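Local coordinates for protein agmatine N-acetyltransferase (Drosophila melanogaster, PDB 7CIW) that catalyses the acetyl-CoA-dependent N-acetylation of agmatine and probably N-acylates arylalkylamines such as dopamine and serotonin, at residues D7-V16 with V57-E68; R70-G78 with L142-V150. The protein carries 1 engineered substitution. All blocks are in the same frame, centred on the assembly; numbering follows the deposited sequence.

Overall arrangement
Both contacts lie in the N-terminal half of the mixed GNAT sheet, and their centres are 8 Å apart. Interaction 1 is a strand-to-strand pairing near the sheet's margin, rich in backbone hydrogen bonds and only partly buried, with polar side chains at its ends. Interaction 2 lies deeper: helix 142-156 packs on strand 70-80 through apolar side chains, every touching residue is buried, and no hydrogen bond crosses it. Strand 62-67 pairs with strand 70-80 and so joins the two contacts, with Thr61 OG1 2.6 Å from Ala77 O, a probable hydrogen bond. Phe63 of interaction 1 also packs against Val75 and Thr149 of interaction 2.

Interaction 1 of 2, residues D7-V16 with V57-E68; sequences DDIVVRQVDV and VPFGTCFVALHE
Val10 and Arg12 pair with Leu66 and Val64 as hydrogen-bonded partners of an antiparallel sheet, the strand axes 4.6 Å apart and their directions 142° from each other. Val11-Ala65 and Gln13-Phe63 are the non-hydrogen-bonded pairs between and beyond them. Side chains alternate between the faces: Val11, Phe63 and Ala65 lie on the one covered by helix 142-156, whereas on the other Arg12 CG rests 3.6 Å from Leu66 CD1. This is the N-terminal margin of the GNAT sheet, where strand 10-13 lies between strands 2-4 and 62-67. Past the paired strands, Val14 crosses Val64 at about a right angle, CG2 to CG1 at 3.6 Å, and its CG1 meets Val57 CG1 at 3.9 Å; Leu22 of helix 19-30 joins this apolar cluster. Gln13, with CG anti to the backbone N (chi1 -175°) and the chain extended beyond it, reaches along to the turn before strand 62-67, where NE2 donates to Gly60 O over 2.9 Å. The amide arrives well off the C=O direction, at 108°. A leucine in its place would probably leave Gly60 O without this donor and the turn less firmly tied to strand 10-13. A water accepts from Cys62 N and lies within hydrogen-bonding distance of Val14 O and Val57 O. At the far end Asp8 OD2 takes the Glu68 N-H over 3.3 Å.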
loop_
_atom_site.group_PDB
_atom_site.type_symbol
_atom_site.label_atom_id
_atom_site.label_comp_id
_atom_site.label_asym_id
_atom_site.label_seq_id
_atom_site.Cartn_x
_atom_site.Cartn_y
_atom_site.Cartn_z
ATOM N N ASP A 7 15.930 -8.937 -16.384
ATOM C CA ASP A 7 16.866 -8.641 -17.460
ATOM C C ASP A 7 17.772 -7.471 -17.095
ATOM O O ASP A 7 18.865 -7.670 -16.551
ATOM C CB ASP A 7 16.089 -8.344 -18.743
ATOM C CG ASP A 7 14.928 -7.394 -18.512
ATOM O OD1 ASP A 7 15.189 -6.177 -18.392
ATOM O OD2 ASP A 7 13.769 -7.858 -18.442
ATOM N N ASP A 8 17.334 -6.251 -17.416
ATOM C CA ASP A 8 17.998 -5.020 -17.010
ATOM C C ASP A 8 17.262 -4.336 -15.862
ATOM O O ASP A 8 17.309 -3.112 -15.729
ATOM C CB ASP A 8 18.136 -4.069 -18.208
ATOM C CG ASP A 8 18.965 -2.814 -17.894
ATOM O OD1 ASP A 8 20.210 -2.896 -17.948
ATOM O OD2 ASP A 8 18.378 -1.736 -17.629
ATOM N N ILE A 9 16.578 -5.095 -15.014
ATOM C CA ILE A 9 15.828 -4.507 -13.912
ATOM C C ILE A 9 16.565 -4.790 -12.613
ATOM O O ILE A 9 16.938 -5.935 -12.336
ATOM C CB ILE A 9 14.380 -5.018 -13.861
ATOM C CG1 ILE A 9 13.660 -4.659 -15.159
ATOM C CG2 ILE A 9 13.654 -4.381 -12.689
ATOM C CD1 ILE A 9 12.318 -5.311 -15.300
ATOM N N VAL A 10 16.781 -3.741 -11.829
ATOM C CA VAL A 10 17.477 -3.812 -10.552
ATOM C C VAL A 10 16.541 -3.252 -9.496
ATOM O O VAL A 10 15.884 -2.235 -9.729
ATOM C CB VAL A 10 18.789 -2.999 -10.563
ATOM C CG1 VAL A 10 19.588 -3.255 -9.286
ATOM C CG2 VAL A 10 19.602 -3.306 -11.800
ATOM N N VAL A 11 16.490 -3.899 -8.340
ATOM C CA VAL A 11 15.718 -3.386 -7.212
ATOM C C VAL A 11 16.652 -2.598 -6.299
ATOM O O VAL A 11 17.750 -3.061 -5.961
ATOM C CB VAL A 11 15.017 -4.528 -6.457
ATOM C CG1 VAL A 11 14.439 -4.033 -5.142
ATOM C CG2 VAL A 11 13.922 -5.113 -7.321
ATOM N N ARG A 12 16.235 -1.391 -5.928
ATOM C CA ARG A 12 17.020 -0.521 -5.063
ATOM C C ARG A 12 16.138 0.025 -3.954
ATOM O O ARG A 12 14.922 0.144 -4.096
ATOM C CB ARG A 12 17.632 0.666 -5.826
ATOM C CG ARG A 12 18.427 0.291 -7.054
ATOM C CD ARG A 12 19.833 -0.139 -6.677
ATOM N NE ARG A 12 20.590 0.908 -5.988
ATOM C CZ ARG A 12 21.191 1.929 -6.598
ATOM N NH1 ARG A 12 21.131 2.043 -7.919
ATOM N NH2 ARG A 12 21.855 2.833 -5.888
ATOM N N GLN A 13 16.780 0.392 -2.854
ATOM C CA GLN A 13 16.093 1.098 -1.785
ATOM C C GLN A 13 15.959 2.568 -2.151
ATOM O O GLN A 13 16.898 3.181 -2.667
ATOM C CB GLN A 13 16.869 0.941 -0.480
ATOM C CG GLN A 13 16.215 1.532 0.747
ATOM C CD GLN A 13 17.116 1.389 1.957
ATOM O OE1 GLN A 13 18.113 2.094 2.083
ATOM N NE2 GLN A 13 16.790 0.451 2.833
ATOM N N VAL A 14 14.778 3.133 -1.893
ATOM C CA VAL A 14 14.579 4.562 -2.096
ATOM C C VAL A 14 15.338 5.324 -1.020
ATOM O O VAL A 14 15.147 5.088 0.181
ATOM C CB VAL A 14 13.086 4.915 -2.068
ATOM C CG1 VAL A 14 12.885 6.413 -2.299
ATOM C CG2 VAL A 14 12.332 4.105 -3.106
ATOM N N ASP A 15 16.188 6.250 -1.439
ATOM C CA ASP A 15 17.011 6.988 -0.497
ATOM C C ASP A 15 16.361 8.314 -0.135
ATOM O O ASP A 15 15.684 8.939 -0.957
ATOM C CB ASP A 15 18.409 7.231 -1.063
ATOM C CG ASP A 15 19.324 7.897 -0.063
ATOM O OD1 ASP A 15 19.859 8.984 -0.376
ATOM O OD2 ASP A 15 19.489 7.340 1.047
ATOM N N VAL A 16 16.565 8.734 1.112
ATOM C CA VAL A 16 16.069 10.023 1.571
ATOM C C VAL A 16 16.821 11.103 0.801
ATOM O O VAL A 16 18.004 11.356 1.053
ATOM C CB VAL A 16 16.227 10.168 3.098
ATOM C CG1 VAL A 16 15.143 9.367 3.810
ATOM C CG2 VAL A 16 17.604 9.681 3.542
ATOM N N VAL A 57 9.769 6.688 3.537
ATOM C CA VAL A 57 11.112 6.540 2.971
ATOM C C VAL A 57 12.192 6.478 4.043
ATOM O O VAL A 57 13.106 5.650 3.915
ATOM C CB VAL A 57 11.362 7.627 1.916
ATOM C CG1 VAL A 57 12.817 7.598 1.445
ATOM C CG2 VAL A 57 10.403 7.420 0.739
ATOM N N PRO A 58 12.148 7.261 5.131
ATOM C CA PRO A 58 13.251 7.186 6.111
ATOM C C PRO A 58 13.378 5.840 6.802
ATOM O O PRO A 58 14.428 5.565 7.393
ATOM C CB PRO A 58 12.904 8.293 7.118
ATOM C CG PRO A 58 12.087 9.261 6.322
ATOM C CD PRO A 58 11.235 8.377 5.450
ATOM N N PHE A 59 12.341 5.003 6.763
ATOM C CA PHE A 59 12.405 3.686 7.379
ATOM C C PHE A 59 13.250 2.700 6.591
ATOM O O PHE A 59 13.512 1.609 7.099
ATOM C CB PHE A 59 11.003 3.099 7.540
ATOM C CG PHE A 59 10.108 3.892 8.431
ATOM C CD1 PHE A 59 10.520 4.262 9.701
ATOM C CD2 PHE A 59 8.851 4.280 7.993
ATOM C CE1 PHE A 59 9.691 4.990 10.527
ATOM C CE2 PHE A 59 8.017 5.021 8.814
ATOM C CZ PHE A 59 8.440 5.372 10.085
ATOM N N GLY A 60 13.665 3.036 5.371
ATOM C CA GLY A 60 14.402 2.067 4.579
ATOM C C GLY A 60 13.555 0.918 4.096
ATOM O O GLY A 60 14.082 -0.148 3.778
ATOM N N THR A 61 12.244 1.115 4.039
ATOM C CA THR A 61 11.300 0.054 3.718
ATOM C C THR A 61 10.577 0.339 2.408
ATOM O O THR A 61 9.521 -0.248 2.141
ATOM C CB THR A 61 10.299 -0.107 4.860
ATOM O OG1 THR A 61 9.849 1.189 5.267
ATOM C CG2 THR A 61 10.966 -0.793 6.037
ATOM N N CYS A 62 11.125 1.229 1.592
ATOM C CA CYS A 62 10.552 1.605 0.309
ATOM C C CYS A 62 11.543 1.217 -0.779
ATOM O O CYS A 62 12.738 1.507 -0.652
ATOM C CB CYS A 62 10.279 3.103 0.275
ATOM S SG CYS A 62 8.986 3.593 1.420
ATOM N N PHE A 63 11.064 0.526 -1.819
ATOM C CA PHE A 63 11.944 -0.018 -2.847
ATOM C C PHE A 63 11.401 0.282 -4.234
ATOM O O PHE A 63 10.192 0.392 -4.433
ATOM C CB PHE A 63 12.130 -1.536 -2.676
ATOM C CG PHE A 63 12.704 -1.915 -1.346
ATOM C CD1 PHE A 63 14.071 -1.995 -1.167
ATOM C CD2 PHE A 63 11.873 -2.172 -0.273
ATOM C CE1 PHE A 63 14.606 -2.335 0.070
ATOM C CE2 PHE A 63 12.395 -2.514 0.960
ATOM C CZ PHE A 63 13.766 -2.586 1.131
ATOM N N VAL A 64 12.317 0.418 -5.197
ATOM C CA VAL A 64 11.943 0.614 -6.591
ATOM C C VAL A 64 12.681 -0.377 -7.474
ATOM O O VAL A 64 13.789 -0.822 -7.163
ATOM C CB VAL A 64 12.218 2.056 -7.066
ATOM C CG1 VAL A 64 11.274 3.026 -6.369
ATOM C CG2 VAL A 64 13.680 2.447 -6.839
ATOM N N ALA A 65 12.056 -0.712 -8.597
ATOM C CA ALA A 65 12.718 -1.426 -9.681
ATOM C C ALA A 65 13.123 -0.421 -10.753
ATOM O O ALA A 65 12.306 0.407 -11.173
ATOM C CB ALA A 65 11.800 -2.499 -10.272
ATOM N N LEU A 66 14.388 -0.486 -11.163
ATOM C CA LEU A 66 15.003 0.456 -12.086
ATOM C C LEU A 66 15.342 -0.244 -13.390
ATOM O O LEU A 66 15.825 -1.377 -13.384
ATOM C CB LEU A 66 16.301 1.036 -11.512
ATOM C CG LEU A 66 16.281 1.958 -10.311
ATOM C CD1 LEU A 66 17.717 2.355 -9.945
ATOM C CD2 LEU A 66 15.446 3.176 -10.638
ATOM N N HIS A 67 15.113 0.456 -14.495
ATOM C CA HIS A 67 15.508 0.007 -15.827
ATOM C C HIS A 67 16.018 1.240 -16.561
ATOM O O HIS A 67 15.243 2.162 -16.826
ATOM C CB HIS A 67 14.334 -0.644 -16.559
ATOM C CG HIS A 67 14.592 -0.895 -18.011
ATOM N ND1 HIS A 67 15.406 -1.916 -18.454
ATOM C CD2 HIS A 67 14.156 -0.251 -19.119
ATOM C CE1 HIS A 67 15.459 -1.891 -19.774
ATOM N NE2 HIS A 67 14.709 -0.891 -20.202
ATOM N N GLU A 68 17.323 1.279 -16.847
ATOM C CA GLU A 68 17.965 2.434 -17.486
ATOM C C GLU A 68 17.778 3.709 -16.667
ATOM O O GLU A 68 17.573 4.795 -17.214
ATOM C CB GLU A 68 17.453 2.637 -18.913
ATOM C CG GLU A 68 17.558 1.409 -19.797
ATOM C CD GLU A 68 17.543 1.761 -21.272
ATOM O OE1 GLU A 68 17.836 0.876 -22.103
ATOM O OE2 GLU A 68 17.239 2.928 -21.602
HETATM O O HOH W 1 13.062 3.624 1.888
#

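Interaction 2 of 2, residues R70-G78 with L142-V150; sequences RIVAAVVAG and LGGRLMETV
Leu146 lies over strand 70-78 and carries the tight middle of the contact: its CD1 comes 3.6 Å from Ala73 CB. The methyl of Ala73 is short, and the leucine branch reaches past it to the backbone of the strand, CD1 standing 3.5 Å from Ala74 N. Leu146 CB in turn lies 3.8 Å from Val75 CG1. Val75 places CG1 between the backbone N and the carbonyl carbon (chi1 63°), which turns that methyl up to the helix, where it meets Val150 CG2 at 3.6 Å as well as Leu146. Ala73, Val75 and Ala77 thus present one face of the strand to Leu142, Leu146 and Val150, spaced one turn apart along the helix, with the two axes 8.4 Å apart and inclined by 33°. The helix belongs to the beta-alpha-beta crossover of the GNAT fold, which leads from strand 125-133 to the parallel strand 161-166; at its start Gly143 N makes a weak hydrogen bond to coenzyme A. The fit is looser at the start of the helix and on its flank. Leu142 CD1 stays 4.2 Å from Val72 CG2, and to one side Met147 SD lies 4.3 Å from Val75 CG2 as its chain heads toward Val128 and Tyr180. Away from the sheet, partly exposed Arg145 and Glu148 take the outer side of the helix, and at the exposed start of the strand Arg70 forms a salt bridge with Asp134.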
loop_
_atom_site.group_PDB
_atom_site.type_symbol
_atom_site.label_atom_id
_atom_site.label_comp_id
_atom_site.label_asym_id
_atom_site.label_seq_id
_atom_site.Cartn_x
_atom_site.Cartn_y
_atom_site.Cartn_z
ATOM N N ARG A 70 15.281 4.507 -14.909
ATOM C CA ARG A 70 13.873 4.867 -14.810
ATOM C C ARG A 70 13.172 3.905 -13.859
ATOM O O ARG A 70 13.365 2.686 -13.945
ATOM C CB ARG A 70 13.222 4.826 -16.194
ATOM C CG ARG A 70 11.722 5.001 -16.223
ATOM C CD ARG A 70 11.235 5.231 -17.655
ATOM N NE ARG A 70 10.132 4.343 -18.029
ATOM C CZ ARG A 70 9.101 4.712 -18.787
ATOM N NH1 ARG A 70 9.028 5.953 -19.251
ATOM N NH2 ARG A 70 8.140 3.842 -19.078
ATOM N N ILE A 71 12.362 4.447 -12.958
ATOM C CA ILE A 71 11.576 3.599 -12.064
ATOM C C ILE A 71 10.428 2.981 -12.850
ATOM O O ILE A 71 9.655 3.691 -13.503
ATOM C CB ILE A 71 11.057 4.400 -10.860
ATOM C CG1 ILE A 71 12.225 4.902 -10.015
ATOM C CG2 ILE A 71 10.087 3.543 -10.028
ATOM C CD1 ILE A 71 11.829 5.982 -9.014
ATOM N N VAL A 72 10.325 1.653 -12.797
ATOM C CA VAL A 72 9.253 0.928 -13.468
ATOM C C VAL A 72 8.343 0.203 -12.489
ATOM O O VAL A 72 7.316 -0.350 -12.911
ATOM C CB VAL A 72 9.814 -0.060 -14.520
ATOM C CG1 VAL A 72 10.463 0.719 -15.654
ATOM C CG2 VAL A 72 10.828 -1.013 -13.900
ATOM N N ALA A 73 8.671 0.199 -11.202
ATOM C CA ALA A 73 7.809 -0.392 -10.189
ATOM C C ALA A 73 8.251 0.145 -8.835
ATOM O O ALA A 73 9.405 0.539 -8.661
ATOM C CB ALA A 73 7.866 -1.925 -10.217
ATOM N N ALA A 74 7.332 0.156 -7.877
ATOM C CA ALA A 74 7.671 0.688 -6.565
ATOM C C ALA A 74 6.795 0.060 -5.496
ATOM O O ALA A 74 5.638 -0.285 -5.746
ATOM C CB ALA A 74 7.506 2.216 -6.512
ATOM N N VAL A 75 7.351 -0.052 -4.289
ATOM C CA VAL A 75 6.595 -0.474 -3.115
ATOM C C VAL A 75 6.934 0.455 -1.957
ATOM O O VAL A 75 8.088 0.860 -1.780
ATOM C CB VAL A 75 6.870 -1.962 -2.779
ATOM C CG1 VAL A 75 8.352 -2.195 -2.405
ATOM C CG2 VAL A 75 5.900 -2.485 -1.695
ATOM N N VAL A 76 5.914 0.853 -1.210
ATOM C CA VAL A 76 6.071 1.727 -0.056
ATOM C C VAL A 76 5.530 0.967 1.140
ATOM O O VAL A 76 4.383 0.509 1.114
ATOM C CB VAL A 76 5.330 3.060 -0.246
ATOM C CG1 VAL A 76 5.342 3.871 1.046
ATOM C CG2 VAL A 76 5.942 3.855 -1.387
ATOM N N ALA A 77 6.351 0.809 2.172
ATOM C CA ALA A 77 5.937 0.073 3.359
ATOM C C ALA A 77 6.432 0.814 4.591
ATOM O O ALA A 77 7.383 1.596 4.530
ATOM C CB ALA A 77 6.467 -1.365 3.342
ATOM N N GLY A 78 5.763 0.580 5.716
ATOM C CA GLY A 78 6.203 1.144 6.971
ATOM C C GLY A 78 5.661 0.398 8.170
ATOM O O GLY A 78 4.734 -0.408 8.062
ATOM N N LEU A 142 7.039 -8.329 -11.261
ATOM C CA LEU A 142 7.748 -7.264 -10.553
ATOM C C LEU A 142 7.064 -6.938 -9.230
ATOM O O LEU A 142 7.730 -6.634 -8.232
ATOM C CB LEU A 142 7.842 -6.012 -11.420
ATOM C CG LEU A 142 8.747 -6.079 -12.649
ATOM C CD1 LEU A 142 8.999 -4.673 -13.167
ATOM C CD2 LEU A 142 10.043 -6.782 -12.310
ATOM N N GLY A 143 5.736 -6.984 -9.200
ATOM C CA GLY A 143 5.045 -6.771 -7.938
ATOM C C GLY A 143 5.461 -7.794 -6.900
ATOM O O GLY A 143 5.791 -7.451 -5.764
ATOM N N GLY A 144 5.486 -9.067 -7.293
ATOM C CA GLY A 144 5.882 -10.105 -6.355
ATOM C C GLY A 144 7.320 -9.960 -5.900
ATOM O O GLY A 144 7.637 -10.196 -4.731
ATOM N N ARG A 145 8.211 -9.578 -6.815
ATOM C CA ARG A 145 9.603 -9.390 -6.423
ATOM C C ARG A 145 9.745 -8.277 -5.394
ATOM O O ARG A 145 10.486 -8.420 -4.416
ATOM C CB ARG A 145 10.462 -9.103 -7.654
ATOM C CG ARG A 145 10.626 -10.305 -8.571
ATOM C CD ARG A 145 11.934 -11.018 -8.307
ATOM N NE ARG A 145 12.064 -11.337 -6.891
ATOM C CZ ARG A 145 11.933 -12.554 -6.387
ATOM N NH1 ARG A 145 11.682 -13.579 -7.190
ATOM N NH2 ARG A 145 12.049 -12.743 -5.078
ATOM N N LEU A 146 9.025 -7.163 -5.582
ATOM C CA LEU A 146 9.084 -6.087 -4.598
ATOM C C LEU A 146 8.473 -6.508 -3.261
ATOM O O LEU A 146 9.019 -6.175 -2.204
ATOM C CB LEU A 146 8.391 -4.833 -5.140
ATOM C CG LEU A 146 9.167 -4.164 -6.274
ATOM C CD1 LEU A 146 8.361 -3.029 -6.866
ATOM C CD2 LEU A 146 10.487 -3.652 -5.758
ATOM N N MET A 147 7.345 -7.236 -3.280
ATOM C CA MET A 147 6.779 -7.738 -2.026
ATOM C C MET A 147 7.741 -8.684 -1.312
ATOM O O MET A 147 7.851 -8.656 -0.079
ATOM C CB MET A 147 5.437 -8.436 -2.287
ATOM C CG MET A 147 4.344 -7.486 -2.777
ATOM S SD MET A 147 3.844 -6.266 -1.561
ATOM C CE MET A 147 3.017 -7.277 -0.326
ATOM N N GLU A 148 8.456 -9.529 -2.062
ATOM C CA GLU A 148 9.448 -10.386 -1.424
ATOM C C GLU A 148 10.576 -9.561 -0.817
ATOM O O GLU A 148 11.087 -9.888 0.263
ATOM C CB GLU A 148 9.994 -11.395 -2.433
ATOM C CG GLU A 148 8.940 -12.412 -2.874
ATOM C CD GLU A 148 8.808 -13.580 -1.908
ATOM O OE1 GLU A 148 9.413 -13.525 -0.815
ATOM O OE2 GLU A 148 8.096 -14.555 -2.239
ATOM N N THR A 149 10.967 -8.478 -1.488
ATOM C CA THR A 149 12.000 -7.604 -0.934
ATOM C C THR A 149 11.546 -6.992 0.379
ATOM O O THR A 149 12.326 -6.897 1.336
ATOM C CB THR A 149 12.353 -6.514 -1.949
ATOM O OG1 THR A 149 12.765 -7.138 -3.171
ATOM C CG2 THR A 149 13.471 -5.615 -1.427
ATOM N N VAL A 150 10.279 -6.573 0.442
ATOM C CA VAL A 150 9.731 -6.031 1.680
ATOM C C VAL A 150 9.730 -7.089 2.773
ATOM O O VAL A 150 10.072 -6.806 3.926
ATOM C CB VAL A 150 8.321 -5.473 1.437
ATOM C CG1 VAL A 150 7.642 -5.136 2.775
ATOM C CG2 VAL A 150 8.418 -4.253 0.533
#